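Local coordinates for mandelate racemase/muconate lactonizing enzyme family protein (Sorangium cellulosum, PDB 3S5S) that is of unknown function but belongs to the enolase superfamily, pairing an N-terminal capping domain with a beta/alpha barrel, at residues A[257-261]-A[262-266]; A[270-274]-A[275-279]. All coordinates share one frame; numbering follows the deposited sequence. Where two conformers were deposited one is given.

Interaction 1. Residues A[257-261]-A[262-266]; sequences LRVAA and ERAAT. With SO4 (sulfate ion), chain D.
A Schellman motif ends helix 253-261 of the beta/alpha barrel, and through it Val259 and Ala260 hold the residues that follow. Two backbone bonds make the motif: Ala264 N reaches back to Val259 O (3.1 Å). Arg263 N bonds Ala260 O (2.9 Å). Just before them, Glu262 N gives its hydrogen to Arg258 O (2.9 Å), the last regular helical bond. The donors of the motif differ in approach: Ala264 N lies in the plane of the Val259 carbonyl, while Arg263 N stands 53° above that of Ala260. Arg263 takes up positive phi, which turns the chain out of the helix. On the barrel-facing side of the turn, Val259 CG1 meets Ala265 CB at 3.9 Å and CG2 faces the methyl of Ala264; Val259 also packs on Trp230 of helix 230-239, and Val259 and Ala265 on strand 244-246.

Arg258 and Glu262 run alongside each other, pointing the same way. Arg258 sends CG away from its own amide nitrogen (chi1 160°), which brings the aliphatic part of its chain to the carboxylate, CD lying 3.1 Å from Glu262 OE2. Its guanidinium plane is turned 59° from the carboxylate, and NH1 stays 4.3 Å from OE2, beyond a salt bridge. Each has another partner: Glu262 OE1 pairs with Lys234, and Arg258 makes a cation-pi contact with Trp230, both on helix 230-239. Arg263 extends from the turn, and its NE and NH2 both donate to O2 of a sulfate, NE at 3.0 Å, with that oxygen in the guanidinium plane. The sulfate probably comes from the crystallisation liquor. The last turn is thus fixed chiefly by main-chain bonds, while the nearby opposite charges of Arg258 and Glu262 probably add a weaker attraction.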
ATOM      1  N   LEU A 257     -13.167   3.526   1.812  1.00 34.78           N
ATOM      2  CA  LEU A 257     -13.914   2.764   2.805  1.00 35.97           C
ATOM      3  C   LEU A 257     -15.369   3.177   2.933  1.00 37.38           C
ATOM      4  O   LEU A 257     -16.263   2.331   3.133  1.00 38.28           O
ATOM      5  CB  LEU A 257     -13.290   2.906   4.176  1.00 37.02           C
ATOM      6  CG  LEU A 257     -12.362   1.834   4.722  1.00 38.17           C
ATOM      7  CD1 LEU A 257     -12.402   1.975   6.216  1.00 39.89           C
ATOM      8  CD2 LEU A 257     -12.851   0.463   4.320  1.00 39.19           C
ATOM      9  N   ARG A 258     -15.623   4.482   2.886  1.00 37.61           N
ATOM     10  CA  ARG A 258     -17.012   4.945   3.109  1.00 39.24           C
ATOM     11  C   ARG A 258     -17.831   4.657   1.854  1.00 38.20           C
ATOM     12  O   ARG A 258     -18.935   4.143   1.939  1.00 39.68           O
ATOM     13  CB  ARG A 258     -17.076   6.430   3.476  1.00 39.43           C
ATOM     14  CG  ARG A 258     -18.437   7.036   3.253  1.00 44.41           C
ATOM     15  CD  ARG A 258     -18.786   8.129   4.259  1.00 53.07           C
ATOM     16  NE  ARG A 258     -18.060   9.373   4.018  1.00 56.23           N
ATOM     17  CZ  ARG A 258     -18.620  10.582   3.964  1.00 60.06           C
ATOM     18  NH1 ARG A 258     -19.945  10.737   4.135  1.00 59.42           N
ATOM     19  NH2 ARG A 258     -17.841  11.642   3.735  1.00 59.66           N
ATOM     20  N   VAL A 259     -17.269   4.987   0.699  1.00 36.37           N
ATOM     21  CA  VAL A 259     -17.875   4.676  -0.597  1.00 35.99           C
ATOM     22  C   VAL A 259     -18.253   3.194  -0.689  1.00 35.86           C
ATOM     23  O   VAL A 259     -19.329   2.880  -1.188  1.00 36.55           O
ATOM     24  CB  VAL A 259     -16.961   5.117  -1.782  1.00 34.73           C
ATOM     25  CG1 VAL A 259     -17.081   4.189  -3.001  1.00 34.35           C
ATOM     26  CG2 VAL A 259     -17.277   6.527  -2.179  1.00 34.42           C
ATOM     27  N   ALA A 260     -17.385   2.302  -0.197  1.00 34.96           N
ATOM     28  CA  ALA A 260     -17.705   0.864  -0.181  1.00 36.15           C
ATOM     29  C   ALA A 260     -18.881   0.610   0.721  1.00 37.49           C
ATOM     30  O   ALA A 260     -19.918   0.187   0.241  1.00 38.20           O
ATOM     31  CB  ALA A 260     -16.507  -0.010   0.247  1.00 35.64           C
ATOM     32  N   ALA A 261     -18.723   0.907   2.011  1.00 37.87           N
ATOM     33  CA  ALA A 261     -19.744   0.596   3.053  1.00 39.96           C
ATOM     34  C   ALA A 261     -21.144   1.167   2.775  1.00 41.13           C
ATOM     35  O   ALA A 261     -22.150   0.570   3.134  1.00 41.56           O
ATOM     36  CB  ALA A 261     -19.269   1.063   4.410  1.00 39.78           C
ATOM     37  N   GLU A 262     -21.188   2.338   2.145  1.00 41.16           N
ATOM     38  CA  GLU A 262     -22.459   3.007   1.847  1.00 42.61           C
ATOM     39  C   GLU A 262     -23.050   2.624   0.457  1.00 41.24           C
ATOM     40  O   GLU A 262     -24.174   3.015   0.110  1.00 42.15           O
ATOM     41  CB  GLU A 262     -22.319   4.525   2.058  1.00 42.57           C
ATOM     42  CG  GLU A 262     -22.483   4.925   3.547  1.00 48.60           C
ATOM     43  CD  GLU A 262     -22.277   6.427   3.815  1.00 55.48           C
ATOM     44  OE1 GLU A 262     -22.876   7.281   3.103  1.00 56.18           O
ATOM     45  OE2 GLU A 262     -21.509   6.756   4.757  1.00 58.64           O
ATOM     46  N   ARG A 263     -22.308   1.808  -0.282  1.00 38.83           N
ATOM     47  CA  ARG A 263     -22.633   1.416  -1.660  1.00 37.99           C
ATOM     48  C   ARG A 263     -22.899   2.593  -2.555  1.00 36.90           C
ATOM     49  O   ARG A 263     -23.930   2.579  -3.242  1.00 37.78           O
ATOM     50  CB  ARG A 263     -23.852   0.508  -1.732  1.00 39.55           C
ATOM     51  CG  ARG A 263     -23.661  -0.862  -1.234  1.00 42.12           C
ATOM     52  CD  ARG A 263     -24.966  -1.596  -1.491  1.00 52.28           C
ATOM     53  NE  ARG A 263     -25.108  -2.771  -0.641  1.00 56.88           N
ATOM     54  CZ  ARG A 263     -24.682  -3.982  -0.969  1.00 58.07           C
ATOM     55  NH1 ARG A 263     -24.099  -4.183  -2.150  1.00 56.10           N
ATOM     56  NH2 ARG A 263     -24.851  -4.986  -0.115  1.00 59.30           N
ATOM     57  N   ALA A 264     -21.982   3.576  -2.542  1.00 34.24           N
ATOM     58  CA  ALA A 264     -22.101   4.847  -3.279  1.00 33.73           C
ATOM     59  C   ALA A 264     -21.513   4.808  -4.696  1.00 32.80           C
ATOM     60  O   ALA A 264     -21.717   5.750  -5.491  1.00 32.88           O
ATOM     61  CB  ALA A 264     -21.455   6.015  -2.474  1.00 32.25           C
ATOM     62  N   ALA A 265     -20.781   3.726  -4.994  1.00 31.60           N
ATOM     63  CA  ALA A 265     -20.129   3.483  -6.289  1.00 29.86           C
ATOM     64  C   ALA A 265     -19.743   2.015  -6.273  1.00 29.30           C
ATOM     65  O   ALA A 265     -19.864   1.377  -5.228  1.00 30.02           O
ATOM     66  CB  ALA A 265     -18.903   4.357  -6.431  1.00 27.98           C
ATOM     67  N   THR A 266     -19.334   1.459  -7.411  1.00 27.79           N
ATOM     68  CA  THR A 266     -18.860   0.073  -7.446  1.00 26.87           C
ATOM     69  C   THR A 266     -17.444   0.114  -7.993  1.00 25.88           C
ATOM     70  O   THR A 266     -16.752  -0.925  -8.100  1.00 24.94           O
ATOM     71  CB  THR A 266     -19.737  -0.839  -8.336  1.00 28.31           C
ATOM     72  OG1 THR A 266     -19.752  -0.332  -9.661  1.00 26.70           O
ATOM     73  CG2 THR A 266     -21.217  -0.956  -7.810  1.00 27.49           C
TER
HETATM   74  S   SO4 D 391     -25.727  -2.917   3.052  1.00 62.20           S
HETATM   75  O1  SO4 D 391     -26.182  -1.520   3.290  1.00 60.17           O
HETATM   76  O2  SO4 D 391     -26.517  -3.418   1.905  1.00 60.64           O
HETATM   77  O3  SO4 D 391     -24.284  -2.976   2.772  1.00 58.66           O
HETATM   78  O4  SO4 D 391     -25.928  -3.750   4.251  1.00 60.51           O

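Interaction 2. Residues A[270-274]-A[275-279]; sequences IKLMK and GGIAE
Leu272 and Gly276 join across the first turn of helix 272-289, just after strand 267-270 of the barrel. Leu272 O accepts the one hydrogen bond between 270-274 and 275-279, from Gly276 N at 2.6 Å; the donor lies nearly on the C=O axis, but the N-H is bent, at 130°. The start of the helix is otherwise weakly bonded: Lys274 N reaches Lys271 O at a long 3.4 Å. Gly276 has positive phi (88°) with an extended psi, a conformation that would press a CB against the preceding carbonyl oxygen. The helix kinks just beyond, where Glu108 OE1 accepts from Ala278 N and, weakly, from Ile277 N.

The close-packed part is apolar. Leu272 CD1 lies 4.2 Å from Ile277 CG1, and the two chains enter one core: Leu272 packs on Cys105, Ser309 and Phe312, Ile277 on Thr109, Leu112 and Phe127. Helices 101-117 and 303-316 thereby enclose this side.

The side toward solvent is that of the partly exposed Lys274. Its CG, anti to the carbonyl carbon (chi1 -76°), starts an extended chain that leads the amino group away from the turn. There Lys274 NZ and Lys271 NZ form salt bridges with OD1 and OD2 of Asp247, and Lys274 NZ also donates to Ala250 O. One bent bond and one van der Waals contact thus cross between the segments, Glu108 receives the amides left unbonded by the kink, and the ammonium groups are anchored by partners beyond the turn.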
ATOM      1  N   ILE A 270      -8.894   6.462  -9.283  1.00 21.20           N
ATOM      2  CA  ILE A 270      -7.709   6.834  -8.529  1.00 20.30           C
ATOM      3  C   ILE A 270      -6.900   7.775  -9.398  1.00 20.43           C
ATOM      4  O   ILE A 270      -6.631   7.480 -10.573  1.00 19.67           O
ATOM      5  CB  ILE A 270      -6.849   5.553  -8.245  1.00 19.68           C
ATOM      6  CG1 ILE A 270      -7.648   4.516  -7.465  1.00 19.87           C
ATOM      7  CG2 ILE A 270      -5.588   5.859  -7.505  1.00 15.64           C
ATOM      8  CD1 ILE A 270      -6.904   3.150  -7.271  1.00 17.77           C
ATOM      9  N   LYS A 271      -6.472   8.889  -8.814  1.00 21.12           N
ATOM     10  CA  LYS A 271      -5.539   9.806  -9.493  1.00 20.61           C
ATOM     11  C   LYS A 271      -4.385  10.094  -8.577  1.00 19.93           C
ATOM     12  O   LYS A 271      -4.612  10.416  -7.421  1.00 19.67           O
ATOM     13  CB  LYS A 271      -6.240  11.118  -9.845  1.00 21.19           C
ATOM     14  CG  LYS A 271      -7.450  10.898 -10.739  1.00 22.69           C
ATOM     15  CD  LYS A 271      -8.036  12.168 -11.158  1.00 24.34           C
ATOM     16  CE  LYS A 271      -9.449  11.899 -11.467  1.00 26.40           C
ATOM     17  NZ  LYS A 271     -10.019  13.064 -12.186  1.00 31.10           N
ATOM     18  N   LEU A 272      -3.154  10.023  -9.094  1.00 19.43           N
ATOM     19  CA  LEU A 272      -1.978  10.374  -8.297  1.00 18.91           C
ATOM     20  C   LEU A 272      -2.065  11.819  -7.793  1.00 19.21           C
ATOM     21  O   LEU A 272      -1.590  12.128  -6.677  1.00 19.70           O
ATOM     22  CB  LEU A 272      -0.695  10.142  -9.092  1.00 18.93           C
ATOM     23  CG  LEU A 272      -0.476   8.703  -9.580  1.00 19.98           C
ATOM     24  CD1 LEU A 272       0.982   8.458  -9.967  1.00 16.68           C
ATOM     25  CD2 LEU A 272      -0.893   7.711  -8.528  1.00 19.10           C
ATOM     26  N   MET A 273      -2.760  12.660  -8.570  1.00 19.01           N
ATOM     27  CA  MET A 273      -2.745  14.101  -8.413  1.00 19.17           C
ATOM     28  C   MET A 273      -3.711  14.639  -7.380  1.00 20.96           C
ATOM     29  O   MET A 273      -3.573  15.809  -6.982  1.00 20.84           O
ATOM     30  CB  MET A 273      -3.000  14.800  -9.745  1.00 19.17           C
ATOM     31  CG  MET A 273      -2.454  16.257  -9.749  1.00 18.21           C
ATOM     32  SD  MET A 273      -0.685  16.402  -9.992  1.00  9.16           S
ATOM     33  CE  MET A 273      -0.562  15.300 -11.376  1.00 10.20           C
ATOM     34  N   LYS A 274      -4.690  13.818  -6.953  1.00 21.54           N
ATOM     35  CA  LYS A 274      -5.653  14.268  -5.950  1.00 22.74           C
ATOM     36  C   LYS A 274      -4.964  14.336  -4.603  1.00 23.02           C
ATOM     37  O   LYS A 274      -5.242  15.237  -3.825  1.00 24.15           O
ATOM     38  CB  LYS A 274      -6.813  13.288  -5.765  1.00 23.86           C
ATOM     39  CG  LYS A 274      -7.916  13.222  -6.781  1.00 26.86           C
ATOM     40  CD  LYS A 274      -8.695  11.942  -6.452  1.00 34.37           C
ATOM     41  CE  LYS A 274     -10.077  11.916  -7.020  1.00 36.58           C
ATOM     42  NZ  LYS A 274     -10.495  10.505  -7.277  1.00 36.35           N
ATOM     43  N   GLY A 275      -4.094  13.356  -4.316  1.00 22.63           N
ATOM     44  CA  GLY A 275      -3.464  13.233  -2.977  1.00 22.36           C
ATOM     45  C   GLY A 275      -2.067  12.628  -2.923  1.00 22.04           C
ATOM     46  O   GLY A 275      -1.592  12.254  -1.837  1.00 23.69           O
ATOM     47  N   GLY A 276      -1.417  12.492  -4.080  1.00 20.68           N
ATOM     48  CA  GLY A 276      -0.061  12.022  -4.125  1.00 20.52           C
ATOM     49  C   GLY A 276       0.020  10.530  -4.205  1.00 20.65           C
ATOM     50  O   GLY A 276      -0.998   9.861  -4.172  1.00 21.73           O
ATOM     51  N   ILE A 277       1.231   9.992  -4.257  1.00 20.06           N
ATOM     52  CA  ILE A 277       1.389   8.585  -4.579  1.00 19.84           C
ATOM     53  C   ILE A 277       1.083   7.693  -3.356  1.00 21.07           C
ATOM     54  O   ILE A 277       0.479   6.598  -3.483  1.00 21.54           O
ATOM     55  CB  ILE A 277       2.800   8.311  -5.103  1.00 19.00           C
ATOM     56  CG1 ILE A 277       3.059   9.136  -6.362  1.00 17.75           C
ATOM     57  CG2 ILE A 277       2.974   6.858  -5.334  1.00 17.75           C
ATOM     58  CD1 ILE A 277       4.370   8.849  -7.021  1.00 19.14           C
ATOM     59  N   ALA A 278       1.497   8.152  -2.176  1.00 21.21           N
ATOM     60  CA  ALA A 278       1.289   7.350  -0.983  1.00 21.93           C
ATOM     61  C   ALA A 278      -0.226   7.157  -0.741  1.00 22.21           C
ATOM     62  O   ALA A 278      -0.664   6.039  -0.476  1.00 22.74           O
ATOM     63  CB  ALA A 278       2.013   7.937   0.263  1.00 20.81           C
ATOM     64  N   GLU A 279      -0.984   8.256  -0.829  0.50 22.54           N
ATOM     65  CA  GLU A 279      -2.444   8.234  -0.681  0.50 22.91           C
ATOM     66  C   GLU A 279      -3.016   7.216  -1.691  0.50 21.96           C
ATOM     67  O   GLU A 279      -3.718   6.291  -1.311  0.50 22.19           O
ATOM     68  CB  GLU A 279      -3.069   9.678  -0.747  0.50 23.44           C
ATOM     69  CG  GLU A 279      -3.401  10.330   0.686  0.50 25.79           C
ATOM     70  CD  GLU A 279      -3.614  11.901   0.736  0.50 27.25           C
ATOM     71  OE1 GLU A 279      -4.540  12.462   0.104  0.50 30.05           O
ATOM     72  OE2 GLU A 279      -2.876  12.584   1.458  0.50 23.24           O
TER

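How the interactions relate
Interaction 1 comes first along the chain, at the end of helix 253-261; interaction 2 follows after residues 267-269, starting on the last residue of strand 267-270 and running into helix 272-289. Their centres are about 19 Å apart, and the two do not touch beyond their closeness in sequence. Both belong to the enolase C-terminal domain-like range and to successive beta/alpha units of the barrel: the 257-266 turn leads into the strand, and the 270-279 turn leads out of it. From contact centre to chain centre is about 20 Å for the partly buried interaction 1 and about 8 Å for the buried interaction 2, so the strand connects a peripheral loop to the interior.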